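Side-chain contacts in argonaute protein (Marinitoga piezophila, PDB 5I4A), which uses short 5'-hydroxylated RNA guides to bind complementary nucleic acid targets and, as a metal-dependent endonuclease, cleaves single-stranded DNA, possibly in defence against mobile genetic elements: residues K30-N35 with D49-E54; R34-S37 with K43-D46; V39-F44 with F99-F104; Y94-F99 with F104-G109. One frame throughout, in Å; residues are numbered along the deposited sequence.

Following the chain from the N terminus, contact 1 (30-35 with 49-54) closes the loop from helix 29-40 to strand 51-56. Contact 2 (34-37 with 43-46) starts from the same stretch, sharing R34 and N35, and closes earlier, where the chain enters strand 45-46, the neighbour of 51-56 in the four-stranded sheet. Contact 3 (39-44 with 99-104) starts between the segments of contact 1, so the two cross; it is the one long connection, joining the end of helix 29-40 to the end of helix 84-101. Contact 4 (94-99 with 104-109) crosses contact 3 and closes the short turn between helix 84-101 and strand 105-107, where the N-terminal domain passes into linker L1.

Contact 1: residues K30-N35 with D49-E54; sequences KLFARN and DLVWIE. With nucleotides of chain B.
V51 of strand 51-56 meets F32 and A33 of helix 29-40 with both of its methyl branches. CG1, anti to the backbone N (chi1 165°), lies 3.8 Å from A33 CB. The other branch, CG2, approaches the F32 ring obliquely at 3.8 Å from F32 CD2, and also sits 3.9 Å from A33 CB, so it fills the notch between the two helix residues. A glycine here would probably leave a gap beside A33 and take away the methyl that packs against F32 CD2. All three residues are buried; F32 is further held by an edge-to-face contact with Y70, and V51 also touches P29 and L36 of the same helix. Away from this apolar core the contact is open: R34 is exposed and takes no part in the packing, and its bent chain carries the guanidinium toward the guide RNA, where NH1 and NH2 each stand 3.5 Å from OP2 of U21 of chain B, with a weak hydrogen bond from NH1 to another phosphate. Between 30-35 and 49-54 the join is purely apolar, with a salt bridge from K30 to D46 of strand 45-46 at its margin, while the positive charge of R34 probably draws the helix toward the RNA backbone.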
# COMPACT_ATOMS: atom_id res chain seq x y z
N LYS A 30 -8.07 35.29 -15.53
CA LYS A 30 -7.50 33.95 -15.59
C LYS A 30 -6.11 33.96 -16.22
O LYS A 30 -5.20 33.27 -15.75
CB LYS A 30 -8.43 33.01 -16.36
CG LYS A 30 -7.98 31.56 -16.38
CD LYS A 30 -9.09 30.63 -16.85
CE LYS A 30 -10.29 30.71 -15.92
NZ LYS A 30 -9.95 30.36 -14.51
N LEU A 31 -5.93 34.75 -17.29
CA LEU A 31 -4.63 34.84 -17.93
C LEU A 31 -3.63 35.58 -17.05
O LEU A 31 -2.46 35.18 -16.96
CB LEU A 31 -4.76 35.54 -19.29
CG LEU A 31 -3.47 35.83 -20.06
CD1 LEU A 31 -2.66 34.55 -20.25
CD2 LEU A 31 -3.79 36.48 -21.39
N PHE A 32 -4.06 36.66 -16.40
CA PHE A 32 -3.19 37.38 -15.47
C PHE A 32 -2.72 36.45 -14.36
O PHE A 32 -1.53 36.41 -14.03
CB PHE A 32 -3.94 38.59 -14.90
CG PHE A 32 -3.09 39.51 -14.07
CD1 PHE A 32 -1.82 39.88 -14.48
CD2 PHE A 32 -3.57 40.04 -12.88
CE1 PHE A 32 -1.04 40.73 -13.72
CE2 PHE A 32 -2.80 40.90 -12.12
CZ PHE A 32 -1.53 41.25 -12.54
N ALA A 33 -3.64 35.67 -13.79
CA ALA A 33 -3.27 34.73 -12.73
C ALA A 33 -2.31 33.65 -13.25
O ALA A 33 -1.39 33.24 -12.54
CB ALA A 33 -4.52 34.09 -12.14
N ARG A 34 -2.52 33.19 -14.48
CA ARG A 34 -1.67 32.13 -15.02
C ARG A 34 -0.24 32.62 -15.23
O ARG A 34 0.72 31.92 -14.89
CB ARG A 34 -2.24 31.61 -16.34
CG ARG A 34 -1.34 30.62 -17.05
CD ARG A 34 -1.85 29.20 -16.92
NE ARG A 34 -2.16 28.61 -18.22
CZ ARG A 34 -1.52 27.56 -18.74
NH1 ARG A 34 -0.55 26.97 -18.06
NH2 ARG A 34 -1.88 27.10 -19.93
N ASN A 35 -0.08 33.83 -15.78
CA ASN A 35 1.27 34.37 -15.97
C ASN A 35 1.95 34.64 -14.63
O ASN A 35 3.15 34.41 -14.49
CB ASN A 35 1.21 35.65 -16.81
CG ASN A 35 0.58 35.42 -18.17
OD1 ASN A 35 0.39 34.28 -18.59
ND2 ASN A 35 0.27 36.51 -18.87
N ASP A 49 -12.97 39.48 -11.59
CA ASP A 49 -12.16 40.67 -11.84
C ASP A 49 -10.85 40.72 -11.06
O ASP A 49 -9.90 41.34 -11.54
CB ASP A 49 -12.96 41.94 -11.54
CG ASP A 49 -14.08 42.18 -12.55
OD1 ASP A 49 -15.13 41.52 -12.44
OD2 ASP A 49 -13.91 43.05 -13.43
N LEU A 50 -10.75 40.08 -9.90
CA LEU A 50 -9.57 40.16 -9.06
C LEU A 50 -8.76 38.87 -9.10
O LEU A 50 -9.31 37.77 -9.18
CB LEU A 50 -9.94 40.48 -7.61
CG LEU A 50 -10.48 41.88 -7.33
CD1 LEU A 50 -10.96 41.99 -5.89
CD2 LEU A 50 -9.42 42.93 -7.62
N VAL A 51 -7.44 39.03 -9.03
CA VAL A 51 -6.50 37.92 -8.92
C VAL A 51 -5.84 38.00 -7.55
O VAL A 51 -5.43 39.09 -7.13
CB VAL A 51 -5.45 37.96 -10.05
CG1 VAL A 51 -4.28 37.04 -9.73
CG2 VAL A 51 -6.09 37.59 -11.38
N TRP A 52 -5.73 36.87 -6.86
CA TRP A 52 -5.21 36.87 -5.51
C TRP A 52 -4.23 35.72 -5.30
O TRP A 52 -4.16 34.77 -6.10
CB TRP A 52 -6.33 36.82 -4.46
CG TRP A 52 -7.48 35.92 -4.80
CD1 TRP A 52 -8.55 36.22 -5.59
CD2 TRP A 52 -7.70 34.59 -4.32
NE1 TRP A 52 -9.41 35.16 -5.65
CE2 TRP A 52 -8.92 34.14 -4.88
CE3 TRP A 52 -6.99 33.72 -3.48
CZ2 TRP A 52 -9.44 32.87 -4.62
CZ3 TRP A 52 -7.51 32.46 -3.23
CH2 TRP A 52 -8.72 32.05 -3.80
N ILE A 53 -3.48 35.81 -4.21
CA ILE A 53 -2.49 34.81 -3.83
C ILE A 53 -2.52 34.67 -2.31
O ILE A 53 -2.60 35.66 -1.58
CB ILE A 53 -1.08 35.16 -4.33
CG1 ILE A 53 -0.09 34.05 -4.00
CG2 ILE A 53 -0.61 36.50 -3.76
CD1 ILE A 53 1.33 34.34 -4.46
N GLU A 54 -2.47 33.43 -1.83
CA GLU A 54 -2.43 33.12 -0.41
C GLU A 54 -1.03 32.63 -0.07
O GLU A 54 -0.57 31.63 -0.63
CB GLU A 54 -3.49 32.09 -0.04
CG GLU A 54 -4.91 32.63 -0.15
CD GLU A 54 -5.95 31.54 -0.39
OE1 GLU A 54 -5.56 30.39 -0.66
OE2 GLU A 54 -7.15 31.85 -0.31
P U B 21 1.66 25.15 -21.93
OP1 U B 21 2.24 25.57 -23.24
OP2 U B 21 1.41 26.21 -20.92
O5' U B 21 0.27 24.36 -22.09
C5' U B 21 -0.08 23.72 -23.32
C4' U B 21 1.01 22.78 -23.77
O4' U B 21 0.88 21.51 -23.08
C3' U B 21 1.13 22.46 -25.27
O3' U B 21 2.38 22.89 -25.80
C2' U B 21 1.09 20.92 -25.34
O2' U B 21 2.05 20.37 -26.22
C1' U B 21 1.38 20.48 -23.91
N1 U B 21 0.73 19.20 -23.58
C2 U B 21 1.48 18.06 -23.80
O2 U B 21 2.61 18.06 -24.20
N3 U B 21 0.89 16.86 -23.54
C4 U B 21 -0.39 16.69 -23.08
O4 U B 21 -0.79 15.54 -22.89
C5 U B 21 -1.13 17.89 -22.88
C6 U B 21 -0.57 19.09 -23.13

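Contact 2: residues R34-S37 with K43-D46; sequences RNLS and KFQD. With nucleotides of chain B.
The hydroxyl oxygen S37 OG is gripped by three groups. It accepts the backbone N-H of F44 in a nearly straight bond (F44 N to S37 OG 2.8 Å, 171° at the hydrogen), accepts a hydrogen bond from a water 2.9 Å from S37 OG, and is hydrogen-bonded to A33 O one helical turn back. The same water donates to F44 O at 2.7 Å, so the serine holds F44 N directly and F44 O through the water. With OG anti to its own carbonyl carbon (chi1 -50°), the hydroxyl stays close to the helix backbone and still reaches F44. Next to this polar grip, L36 covers the F44 ring. Its CB stands 3.5 Å from the ring centroid, 9° off the normal, a CH-pi contact over the face, and L36 CD1 extends across the same ring to 3.8 Å from F44 CE2. A serine in place of F44 would probably keep the backbone bond but leave L36 without the aromatic surface it rests on. The ring lies between helix 29-40, where it also touches A33, and strand 51-56, where it meets V51 and I53; beyond it, Q45 pairs with W52 to set strand 45-46 at the sheet's edge.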
# COMPACT_ATOMS: atom_id res chain seq x y z
N ARG A 34 -2.52 33.19 -14.48
CA ARG A 34 -1.67 32.13 -15.02
C ARG A 34 -0.24 32.62 -15.23
O ARG A 34 0.72 31.92 -14.89
CB ARG A 34 -2.24 31.61 -16.34
CG ARG A 34 -1.34 30.62 -17.05
CD ARG A 34 -1.85 29.20 -16.92
NE ARG A 34 -2.16 28.61 -18.22
CZ ARG A 34 -1.52 27.56 -18.74
NH1 ARG A 34 -0.55 26.97 -18.06
NH2 ARG A 34 -1.88 27.10 -19.93
N ASN A 35 -0.08 33.83 -15.78
CA ASN A 35 1.27 34.37 -15.97
C ASN A 35 1.95 34.64 -14.63
O ASN A 35 3.15 34.41 -14.49
CB ASN A 35 1.21 35.65 -16.81
CG ASN A 35 0.58 35.42 -18.17
OD1 ASN A 35 0.39 34.28 -18.59
ND2 ASN A 35 0.27 36.51 -18.87
N LEU A 36 1.19 35.11 -13.64
CA LEU A 36 1.76 35.33 -12.32
C LEU A 36 2.19 34.01 -11.67
O LEU A 36 3.23 33.94 -11.01
CB LEU A 36 0.76 36.06 -11.43
CG LEU A 36 0.52 37.52 -11.82
CD1 LEU A 36 -0.55 38.15 -10.93
CD2 LEU A 36 1.82 38.31 -11.75
N SER A 37 1.39 32.96 -11.86
CA SER A 37 1.76 31.65 -11.33
C SER A 37 3.04 31.14 -11.96
O SER A 37 3.91 30.59 -11.27
CB SER A 37 0.62 30.65 -11.56
OG SER A 37 -0.63 31.17 -11.12
N LYS A 43 0.92 29.11 -7.49
CA LYS A 43 -0.35 29.29 -8.17
C LYS A 43 -1.11 30.49 -7.62
O LYS A 43 -1.34 30.59 -6.41
CB LYS A 43 -1.20 28.02 -8.05
CG LYS A 43 -2.39 27.99 -8.99
CD LYS A 43 -2.90 26.57 -9.20
CE LYS A 43 -3.76 26.47 -10.44
NZ LYS A 43 -4.02 25.05 -10.81
N PHE A 44 -1.49 31.40 -8.51
CA PHE A 44 -2.45 32.45 -8.22
C PHE A 44 -3.85 31.98 -8.59
O PHE A 44 -4.03 31.20 -9.53
CB PHE A 44 -2.13 33.72 -9.02
CG PHE A 44 -0.96 34.51 -8.49
CD1 PHE A 44 0.32 33.98 -8.52
CD2 PHE A 44 -1.13 35.80 -8.01
CE1 PHE A 44 1.40 34.71 -8.05
CE2 PHE A 44 -0.06 36.53 -7.54
CZ PHE A 44 1.21 35.99 -7.56
N GLN A 45 -4.84 32.46 -7.85
CA GLN A 45 -6.24 32.22 -8.18
C GLN A 45 -6.85 33.50 -8.73
O GLN A 45 -6.33 34.61 -8.53
CB GLN A 45 -7.02 31.73 -6.96
CG GLN A 45 -8.40 31.16 -7.28
CD GLN A 45 -8.38 30.10 -8.36
OE1 GLN A 45 -7.56 29.18 -8.33
NE2 GLN A 45 -9.28 30.22 -9.33
N ASP A 46 -7.96 33.35 -9.45
CA ASP A 46 -8.62 34.46 -10.11
C ASP A 46 -10.11 34.47 -9.77
O ASP A 46 -10.70 33.44 -9.42
CB ASP A 46 -8.46 34.39 -11.64
CG ASP A 46 -9.13 33.17 -12.24
OD1 ASP A 46 -10.33 33.27 -12.60
OD2 ASP A 46 -8.47 32.12 -12.36
P U B 21 1.66 25.15 -21.93
OP1 U B 21 2.24 25.57 -23.24
OP2 U B 21 1.41 26.21 -20.92
O5' U B 21 0.27 24.36 -22.09
C5' U B 21 -0.08 23.72 -23.32
C4' U B 21 1.01 22.78 -23.77
O4' U B 21 0.88 21.51 -23.08
C3' U B 21 1.13 22.46 -25.27
O3' U B 21 2.38 22.89 -25.80
C2' U B 21 1.09 20.92 -25.34
O2' U B 21 2.05 20.37 -26.22
C1' U B 21 1.38 20.48 -23.91
N1 U B 21 0.73 19.20 -23.58
C2 U B 21 1.48 18.06 -23.80
O2 U B 21 2.61 18.06 -24.20
N3 U B 21 0.89 16.86 -23.54
C4 U B 21 -0.39 16.69 -23.08
O4 U B 21 -0.79 15.54 -22.89
C5 U B 21 -1.13 17.89 -22.88
C6 U B 21 -0.57 19.09 -23.13
O HOH W 1 -3.26 30.46 -12.06

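Contact 3: residues V39-F44 with F99-F104; sequences VNNFKF and FLDNDF
N41 has positive phi where helix 29-40 ends, and its chi1 of -77° sets CG anti to the carbonyl carbon; D101, in the last turn of helix 84-101, has the same first-torsion orientation. Together these turn amide and carboxylate toward each other. N41 ND2 donates to D101 OD1 at 2.9 Å in an almost straight bond (175° at the hydrogen). The acceptor lies in the amide plane of N41 and is met nearly head-on, along its own C-O bond, while amide and carboxylate planes are turned 47° apart. D101 OD1 has a second partner, a water that donates to it at 2.9 Å and also to V39 O, at 2.9 Å from that atom, while D101 OD2 forms a salt bridge with K97. K97 NZ in turn is hydrogen-bonded to N40 O, so the carboxylate and the lysine each tie the two helix ends together. L100 crosses the N41 side chain obliquely, with N41 CG 3.7 Å from L100 CB and N41 OD1 3.9 Å from L100 CD1. The helix carrying D101 finishes in a Schellman motif with D103, at positive phi, as the C-prime residue: F104 N bonds to F99 O and D103 N to L100 O, each at 3.0 Å. The contact thus joins the C-terminal ends of helices 29-40 and 84-101 in the N-terminal domain. On the first side F42 reaches back to F60 and to I53 of strand 51-56; on the second, F99 stacks on F112 of strand 111-120, in linker L1.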
# COMPACT_ATOMS: atom_id res chain seq x y z
N VAL A 39 5.65 32.73 -13.37
CA VAL A 39 6.90 33.41 -13.04
C VAL A 39 7.24 33.33 -11.56
O VAL A 39 8.40 33.53 -11.19
CB VAL A 39 6.84 34.88 -13.48
CG1 VAL A 39 6.67 34.98 -14.99
CG2 VAL A 39 5.70 35.60 -12.77
N ASN A 40 6.27 33.04 -10.69
CA ASN A 40 6.52 32.92 -9.26
C ASN A 40 6.60 31.48 -8.78
O ASN A 40 6.86 31.26 -7.60
CB ASN A 40 5.44 33.67 -8.47
CG ASN A 40 5.57 35.17 -8.56
OD1 ASN A 40 6.26 35.79 -7.75
ND2 ASN A 40 4.91 35.77 -9.54
N ASN A 41 6.37 30.51 -9.67
CA ASN A 41 6.33 29.09 -9.30
C ASN A 41 5.34 28.86 -8.16
O ASN A 41 5.57 28.04 -7.26
CB ASN A 41 7.72 28.57 -8.92
CG ASN A 41 8.59 28.32 -10.14
OD1 ASN A 41 8.13 27.79 -11.14
ND2 ASN A 41 9.86 28.70 -10.04
N PHE A 42 4.23 29.58 -8.20
CA PHE A 42 3.27 29.59 -7.09
C PHE A 42 1.92 29.98 -7.65
O PHE A 42 1.78 31.07 -8.22
CB PHE A 42 3.72 30.57 -6.01
CG PHE A 42 2.98 30.42 -4.71
CD1 PHE A 42 1.68 30.87 -4.58
CD2 PHE A 42 3.61 29.85 -3.61
CE1 PHE A 42 1.00 30.73 -3.38
CE2 PHE A 42 2.93 29.71 -2.41
CZ PHE A 42 1.63 30.15 -2.30
N LYS A 43 0.92 29.11 -7.49
CA LYS A 43 -0.35 29.29 -8.17
C LYS A 43 -1.11 30.49 -7.62
O LYS A 43 -1.34 30.59 -6.41
CB LYS A 43 -1.20 28.02 -8.05
CG LYS A 43 -2.39 27.99 -8.99
CD LYS A 43 -2.90 26.57 -9.20
CE LYS A 43 -3.76 26.47 -10.44
NZ LYS A 43 -4.02 25.05 -10.81
N PHE A 44 -1.49 31.40 -8.51
CA PHE A 44 -2.45 32.45 -8.22
C PHE A 44 -3.85 31.98 -8.59
O PHE A 44 -4.03 31.20 -9.53
CB PHE A 44 -2.13 33.72 -9.02
CG PHE A 44 -0.96 34.51 -8.49
CD1 PHE A 44 0.32 33.98 -8.52
CD2 PHE A 44 -1.13 35.80 -8.01
CE1 PHE A 44 1.40 34.71 -8.05
CE2 PHE A 44 -0.06 36.53 -7.54
CZ PHE A 44 1.21 35.99 -7.56
N PHE A 99 11.61 24.91 -3.79
CA PHE A 99 12.30 23.86 -4.53
C PHE A 99 12.40 24.21 -6.01
O PHE A 99 13.48 24.11 -6.61
CB PHE A 99 11.59 22.52 -4.34
CG PHE A 99 12.01 21.77 -3.11
CD1 PHE A 99 13.14 20.96 -3.12
CD2 PHE A 99 11.26 21.85 -1.94
CE1 PHE A 99 13.52 20.26 -1.99
CE2 PHE A 99 11.64 21.15 -0.81
CZ PHE A 99 12.77 20.36 -0.83
N LEU A 100 11.29 24.62 -6.61
CA LEU A 100 11.30 24.98 -8.03
C LEU A 100 12.19 26.20 -8.27
O LEU A 100 12.87 26.28 -9.30
CB LEU A 100 9.88 25.24 -8.52
CG LEU A 100 8.94 24.04 -8.64
CD1 LEU A 100 7.57 24.49 -9.14
CD2 LEU A 100 9.52 22.98 -9.56
N ASP A 101 12.19 27.15 -7.33
CA ASP A 101 13.07 28.32 -7.46
C ASP A 101 14.54 27.93 -7.40
O ASP A 101 15.38 28.67 -7.92
CB ASP A 101 12.77 29.34 -6.37
CG ASP A 101 11.50 30.13 -6.64
OD1 ASP A 101 10.93 30.00 -7.74
OD2 ASP A 101 11.07 30.88 -5.74
N ASN A 102 14.87 26.81 -6.78
CA ASN A 102 16.23 26.30 -6.77
C ASN A 102 16.44 25.20 -7.81
O ASN A 102 17.35 24.38 -7.66
CB ASN A 102 16.60 25.81 -5.37
CG ASN A 102 16.72 26.95 -4.37
OD1 ASN A 102 17.80 27.48 -4.14
ND2 ASN A 102 15.60 27.33 -3.77
N ASP A 103 15.60 25.19 -8.84
CA ASP A 103 15.75 24.35 -10.03
C ASP A 103 15.59 22.86 -9.74
O ASP A 103 16.09 22.02 -10.50
CB ASP A 103 17.08 24.61 -10.74
CG ASP A 103 16.90 24.87 -12.22
OD1 ASP A 103 16.37 25.94 -12.59
OD2 ASP A 103 17.29 24.00 -13.03
N PHE A 104 14.90 22.50 -8.66
CA PHE A 104 14.47 21.12 -8.48
C PHE A 104 13.30 20.83 -9.41
O PHE A 104 12.47 21.70 -9.70
CB PHE A 104 14.05 20.87 -7.04
CG PHE A 104 15.21 20.70 -6.09
CD1 PHE A 104 16.04 21.76 -5.79
CD2 PHE A 104 15.43 19.48 -5.47
CE1 PHE A 104 17.10 21.60 -4.91
CE2 PHE A 104 16.49 19.31 -4.58
CZ PHE A 104 17.32 20.38 -4.31
O HOH W 2 9.84 32.37 -8.93

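Contact 4: residues Y94-F99 with F104-G109; sequences YIKKLF and FYFKKG. With nucleotides of chain B.
The backbone turns out of helix 84-101 and back beside it through the helix-ending Schellman motif, with the CA atoms of K96 and F106 7.5 Å apart. Two aromatic contacts follow from this path. The F99 ring presents its edge to the face of F104, T-shaped, with centroids 5.1 Å apart and planes at 84°; F99 CD1 does the touching, 3.6 Å from F104 CD2. One turn earlier K96, with CG anti to the backbone N (chi1 179°) and the chain extended beyond it, crosses F106 at about a right angle and lays its end over the ring face. Its CE is 4.0 Å from the F106 centroid as a CH-pi contact, and NZ is 4.2 Å from that centroid and 17° off the normal, a cation-pi pair that probably helps keep the ammonium group over the ring. Beyond F106, K107 and K108 run beside the sugar of a cytidine of the guide RNA, chain B, where K107 NZ approaches the cytidine C4' at 3.3 Å. Thus the helix end is fastened to strand 105-107, whose Y105 pairs with I113 of strand 111-120, while I95 and F99 rest on I137 and I135 of strand 127-140: the N-terminal domain is packed directly onto strands of linker L1.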
# COMPACT_ATOMS: atom_id res chain seq x y z
N TYR A 94 4.15 26.75 -0.82
CA TYR A 94 5.33 27.56 -0.58
C TYR A 94 6.60 26.72 -0.64
O TYR A 94 7.63 27.18 -1.14
CB TYR A 94 5.22 28.27 0.77
CG TYR A 94 6.40 29.16 1.05
CD1 TYR A 94 6.73 30.19 0.19
CD2 TYR A 94 7.20 28.95 2.17
CE1 TYR A 94 7.81 31.01 0.43
CE2 TYR A 94 8.29 29.76 2.42
CZ TYR A 94 8.59 30.79 1.55
OH TYR A 94 9.67 31.61 1.78
N ILE A 95 6.54 25.49 -0.12
CA ILE A 95 7.70 24.60 -0.20
C ILE A 95 7.99 24.25 -1.65
O ILE A 95 9.15 24.24 -2.08
CB ILE A 95 7.45 23.34 0.65
CG1 ILE A 95 7.53 23.69 2.14
CG2 ILE A 95 8.43 22.23 0.29
CD1 ILE A 95 6.66 22.82 3.01
N LYS A 96 6.95 23.96 -2.42
CA LYS A 96 7.12 23.66 -3.84
C LYS A 96 7.81 24.80 -4.57
O LYS A 96 8.73 24.58 -5.36
CB LYS A 96 5.76 23.35 -4.47
CG LYS A 96 5.80 23.04 -5.95
CD LYS A 96 4.40 22.79 -6.47
CE LYS A 96 4.41 22.33 -7.91
NZ LYS A 96 3.05 21.97 -8.37
N LYS A 97 7.37 26.04 -4.31
CA LYS A 97 7.98 27.19 -4.97
C LYS A 97 9.46 27.28 -4.67
O LYS A 97 10.28 27.51 -5.57
CB LYS A 97 7.28 28.48 -4.53
CG LYS A 97 8.10 29.72 -4.83
CD LYS A 97 7.43 31.00 -4.35
CE LYS A 97 8.34 32.20 -4.59
NZ LYS A 97 8.84 32.24 -5.99
N LEU A 98 9.84 27.10 -3.40
CA LEU A 98 11.25 27.20 -3.03
C LEU A 98 12.09 26.15 -3.75
O LEU A 98 13.17 26.45 -4.27
CB LEU A 98 11.40 27.07 -1.51
CG LEU A 98 10.89 28.25 -0.69
CD1 LEU A 98 11.09 28.00 0.80
CD2 LEU A 98 11.60 29.54 -1.11
N PHE A 99 11.61 24.91 -3.79
CA PHE A 99 12.30 23.86 -4.53
C PHE A 99 12.40 24.21 -6.01
O PHE A 99 13.48 24.11 -6.61
CB PHE A 99 11.59 22.52 -4.34
CG PHE A 99 12.01 21.77 -3.11
CD1 PHE A 99 13.14 20.96 -3.12
CD2 PHE A 99 11.26 21.85 -1.94
CE1 PHE A 99 13.52 20.26 -1.99
CE2 PHE A 99 11.64 21.15 -0.81
CZ PHE A 99 12.77 20.36 -0.83
N PHE A 104 14.90 22.50 -8.66
CA PHE A 104 14.47 21.12 -8.48
C PHE A 104 13.30 20.83 -9.41
O PHE A 104 12.47 21.70 -9.70
CB PHE A 104 14.05 20.87 -7.04
CG PHE A 104 15.21 20.70 -6.09
CD1 PHE A 104 16.04 21.76 -5.79
CD2 PHE A 104 15.43 19.48 -5.47
CE1 PHE A 104 17.10 21.60 -4.91
CE2 PHE A 104 16.49 19.31 -4.58
CZ PHE A 104 17.32 20.38 -4.31
N TYR A 105 13.23 19.59 -9.88
CA TYR A 105 12.05 19.12 -10.59
C TYR A 105 11.01 18.65 -9.58
O TYR A 105 11.36 18.04 -8.56
CB TYR A 105 12.39 17.99 -11.56
CG TYR A 105 13.14 18.43 -12.79
CD1 TYR A 105 13.22 19.77 -13.14
CD2 TYR A 105 13.76 17.50 -13.61
CE1 TYR A 105 13.91 20.17 -14.27
CE2 TYR A 105 14.45 17.89 -14.75
CZ TYR A 105 14.52 19.23 -15.07
OH TYR A 105 15.20 19.61 -16.20
N PHE A 106 9.75 18.93 -9.86
CA PHE A 106 8.65 18.43 -9.05
C PHE A 106 8.09 17.16 -9.67
O PHE A 106 7.93 17.07 -10.89
CB PHE A 106 7.54 19.48 -8.91
CG PHE A 106 6.28 18.93 -8.30
CD1 PHE A 106 6.17 18.74 -6.93
CD2 PHE A 106 5.20 18.59 -9.10
CE1 PHE A 106 5.02 18.23 -6.37
CE2 PHE A 106 4.04 18.08 -8.55
CZ PHE A 106 3.94 17.90 -7.18
N LYS A 107 7.80 16.18 -8.82
CA LYS A 107 7.17 14.94 -9.23
C LYS A 107 6.03 14.65 -8.27
O LYS A 107 6.12 14.97 -7.08
CB LYS A 107 8.19 13.78 -9.23
CG LYS A 107 7.67 12.48 -9.82
CD LYS A 107 8.83 11.55 -10.17
CE LYS A 107 8.36 10.15 -10.53
NZ LYS A 107 8.48 9.22 -9.38
N LYS A 108 4.95 14.07 -8.80
CA LYS A 108 3.73 13.85 -8.02
C LYS A 108 4.04 13.14 -6.71
O LYS A 108 4.90 12.26 -6.65
CB LYS A 108 2.73 13.04 -8.85
CG LYS A 108 1.29 13.10 -8.34
CD LYS A 108 0.35 12.39 -9.30
CE LYS A 108 -1.09 12.40 -8.79
NZ LYS A 108 -2.02 11.74 -9.75
N GLY A 109 3.34 13.54 -5.65
CA GLY A 109 3.64 13.08 -4.32
C GLY A 109 4.63 13.94 -3.56
O GLY A 109 5.19 13.48 -2.56
P C B 8 5.46 3.95 -7.34
OP1 C B 8 6.29 3.54 -6.17
OP2 C B 8 4.12 3.33 -7.54
O5' C B 8 5.28 5.52 -7.27
C5' C B 8 6.34 6.39 -7.67
C4' C B 8 5.80 7.75 -8.06
O4' C B 8 5.13 7.68 -9.34
C3' C B 8 4.74 8.30 -7.13
O3' C B 8 5.29 8.89 -5.97
C2' C B 8 3.98 9.27 -8.02
O2' C B 8 4.69 10.50 -8.15
C1' C B 8 4.02 8.54 -9.37